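Local atomic coordinates of cystathionine beta-lyases/cystathionine gamma-synthases (Corynebacterium glutamicum, PDB entry 5X5H), a protein that probably catalyses the pyridoxal-phosphate-dependent joining of O-succinyl-L-homoserine and L-cysteine into L,L-cystathionine, releasing succinate, in methionine biosynthesis. Residues A[270-275]-A[306-311]. Residues are numbered along the deposited sequence; the frame is centred on the assembly and turned at random.
Sequences EFLDSR and ISVRFA
Leu272, on helix 254-273, points its side chain toward Ile306 and Val308 of the neighbouring strand. CB stands back from the strand, 5.0 Å from Val308 CG2. CG, anti to the carbonyl carbon (chi1 -68°), carries the fork closer but is still 4.6 Å from that methyl. The touching is left to one branch: CD1 reaches Val308 CG2 at 3.6 Å and Ile306 CG2 at 4.1 Å, bridging two residues that face the helix from the same side of the strand. The side chains of Leu272 and Val308 meet roughly perpendicular to each other. The other branch, CD2, lies 4.7 Å from Val308 CG2 and leaves the contact to CD1. No hydrogen bond joins the segments; the contact is wholly apolar and buried. Next to Leu272, Phe271 O accepts from both Ser274 N and Ser274 OG, the hydroxyl at 2.7 Å in the carbonyl plane. Through Leu272, helix 254-273 packs on the C-terminal domain's mixed sheet, characteristic of fold-type I PLP enzymes: strand 305-310 runs antiparallel between 278-282 and 362-366, Val281 touches both Leu272 and Ile306, and Val379 of helix 372-384 also packs against Leu272.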
loop_
_atom_site.group_PDB
_atom_site.type_symbol
_atom_site.label_atom_id
_atom_site.label_comp_id
_atom_site.label_asym_id
_atom_site.label_seq_id
_atom_site.Cartn_x
_atom_site.Cartn_y
_atom_site.Cartn_z
ATOM N N GLU A 270 -24.545 9.193 -29.812
ATOM C CA GLU A 270 -25.589 8.997 -30.867
ATOM C C GLU A 270 -26.892 9.078 -30.153
ATOM O O GLU A 270 -27.856 9.777 -30.659
ATOM C CB GLU A 270 -25.374 7.608 -31.511
ATOM C CG GLU A 270 -26.446 7.113 -32.460
ATOM C CD GLU A 270 -26.059 5.720 -32.996
ATOM O OE1 GLU A 270 -26.228 4.718 -32.245
ATOM O OE2 GLU A 270 -25.484 5.663 -34.121
ATOM N N PHE A 271 -27.133 8.455 -29.012
ATOM C CA PHE A 271 -28.442 8.502 -28.353
ATOM C C PHE A 271 -28.759 9.960 -27.958
ATOM O O PHE A 271 -29.887 10.455 -28.184
ATOM C CB PHE A 271 -28.447 7.640 -27.079
ATOM C CG PHE A 271 -29.665 7.768 -26.311
ATOM C CD1 PHE A 271 -30.838 7.249 -26.830
ATOM C CD2 PHE A 271 -29.705 8.300 -25.112
ATOM C CE1 PHE A 271 -32.039 7.388 -26.114
ATOM C CE2 PHE A 271 -30.889 8.476 -24.372
ATOM C CZ PHE A 271 -32.074 7.990 -24.894
ATOM N N LEU A 272 -27.850 10.729 -27.408
ATOM C CA LEU A 272 -28.081 12.098 -26.994
ATOM C C LEU A 272 -28.443 12.930 -28.177
ATOM O O LEU A 272 -29.298 13.841 -28.022
ATOM C CB LEU A 272 -26.882 12.716 -26.205
ATOM C CG LEU A 272 -26.627 12.121 -24.858
ATOM C CD1 LEU A 272 -25.157 12.414 -24.480
ATOM C CD2 LEU A 272 -27.629 12.620 -23.807
ATOM N N ASP A 273 -27.845 12.671 -29.311
ATOM C CA ASP A 273 -28.065 13.473 -30.548
ATOM C C ASP A 273 -29.471 13.244 -31.083
ATOM O O ASP A 273 -29.905 14.074 -31.911
ATOM C CB ASP A 273 -27.035 13.227 -31.614
ATOM C CG ASP A 273 -26.503 14.530 -32.208
ATOM O OD1 ASP A 273 -26.735 15.635 -31.664
ATOM O OD2 ASP A 273 -25.769 14.443 -33.179
ATOM N N SER A 274 -30.194 12.282 -30.559
ATOM C CA SER A 274 -31.590 12.023 -31.038
ATOM C C SER A 274 -32.587 12.642 -30.124
ATOM O O SER A 274 -33.842 12.514 -30.367
ATOM C CB SER A 274 -31.798 10.511 -31.083
ATOM O OG SER A 274 -31.992 9.972 -29.732
ATOM N N ARG A 275 -32.208 13.310 -29.050
ATOM C CA ARG A 275 -33.152 13.738 -28.023
ATOM C C ARG A 275 -33.384 15.244 -28.063
ATOM O O ARG A 275 -32.463 16.032 -28.106
ATOM C CB ARG A 275 -32.595 13.317 -26.658
ATOM C CG ARG A 275 -32.625 11.798 -26.470
ATOM C CD ARG A 275 -33.990 11.226 -26.317
ATOM N NE ARG A 275 -34.666 11.719 -25.145
ATOM C CZ ARG A 275 -35.444 11.025 -24.304
ATOM N NH1 ARG A 275 -35.655 9.733 -24.430
ATOM N NH2 ARG A 275 -36.028 11.680 -23.348
ATOM N N ILE A 306 -17.829 13.054 -23.343
ATOM C CA ILE A 306 -18.934 13.744 -24.138
ATOM C C ILE A 306 -19.341 14.938 -23.283
ATOM O O ILE A 306 -19.567 14.828 -22.072
ATOM C CB ILE A 306 -20.126 12.836 -24.205
ATOM C CG1 ILE A 306 -19.803 11.497 -24.880
ATOM C CG2 ILE A 306 -21.290 13.543 -24.968
ATOM C CD1 ILE A 306 -20.924 10.490 -24.857
ATOM N N SER A 307 -19.562 16.075 -23.916
ATOM C CA SER A 307 -20.254 17.179 -23.275
ATOM C C SER A 307 -21.570 17.460 -23.966
ATOM O O SER A 307 -21.696 17.146 -25.141
ATOM C CB SER A 307 -19.385 18.423 -23.196
ATOM O OG SER A 307 -18.360 18.218 -22.170
ATOM N N VAL A 308 -22.478 17.965 -23.215
ATOM C CA VAL A 308 -23.899 18.094 -23.667
ATOM C C VAL A 308 -24.357 19.462 -23.201
ATOM O O VAL A 308 -24.227 19.782 -22.051
ATOM C CB VAL A 308 -24.720 17.034 -23.033
ATOM C CG1 VAL A 308 -26.157 17.055 -23.572
ATOM C CG2 VAL A 308 -24.116 15.632 -23.248
ATOM N N ARG A 309 -25.018 20.180 -24.115
ATOM C CA ARG A 309 -25.695 21.434 -23.761
ATOM C C ARG A 309 -27.173 21.227 -23.821
ATOM O O ARG A 309 -27.665 20.722 -24.820
ATOM C CB ARG A 309 -25.250 22.550 -24.671
ATOM C CG ARG A 309 -23.768 22.905 -24.620
ATOM C CD ARG A 309 -23.239 24.105 -25.366
ATOM N NE ARG A 309 -23.924 25.282 -24.853
ATOM C CZ ARG A 309 -23.898 26.478 -25.403
ATOM N NH1 ARG A 309 -23.077 26.719 -26.372
ATOM N NH2 ARG A 309 -24.651 27.410 -24.834
ATOM N N PHE A 310 -27.904 21.603 -22.760
ATOM C CA PHE A 310 -29.284 21.364 -22.563
ATOM C C PHE A 310 -30.184 22.569 -23.033
ATOM O O PHE A 310 -29.890 23.696 -22.704
ATOM C CB PHE A 310 -29.559 21.077 -21.125
ATOM C CG PHE A 310 -29.129 19.695 -20.723
ATOM C CD1 PHE A 310 -27.858 19.422 -20.340
ATOM C CD2 PHE A 310 -30.012 18.655 -20.815
ATOM C CE1 PHE A 310 -27.433 18.094 -20.099
ATOM C CE2 PHE A 310 -29.599 17.339 -20.510
ATOM C CZ PHE A 310 -28.292 17.079 -20.084
ATOM N N ALA A 311 -31.196 22.192 -23.782
ATOM C CA ALA A 311 -32.157 23.206 -24.302
ATOM C C ALA A 311 -32.794 23.950 -23.171
ATOM O O ALA A 311 -33.078 25.160 -23.310
ATOM C CB ALA A 311 -33.191 22.448 -25.120
#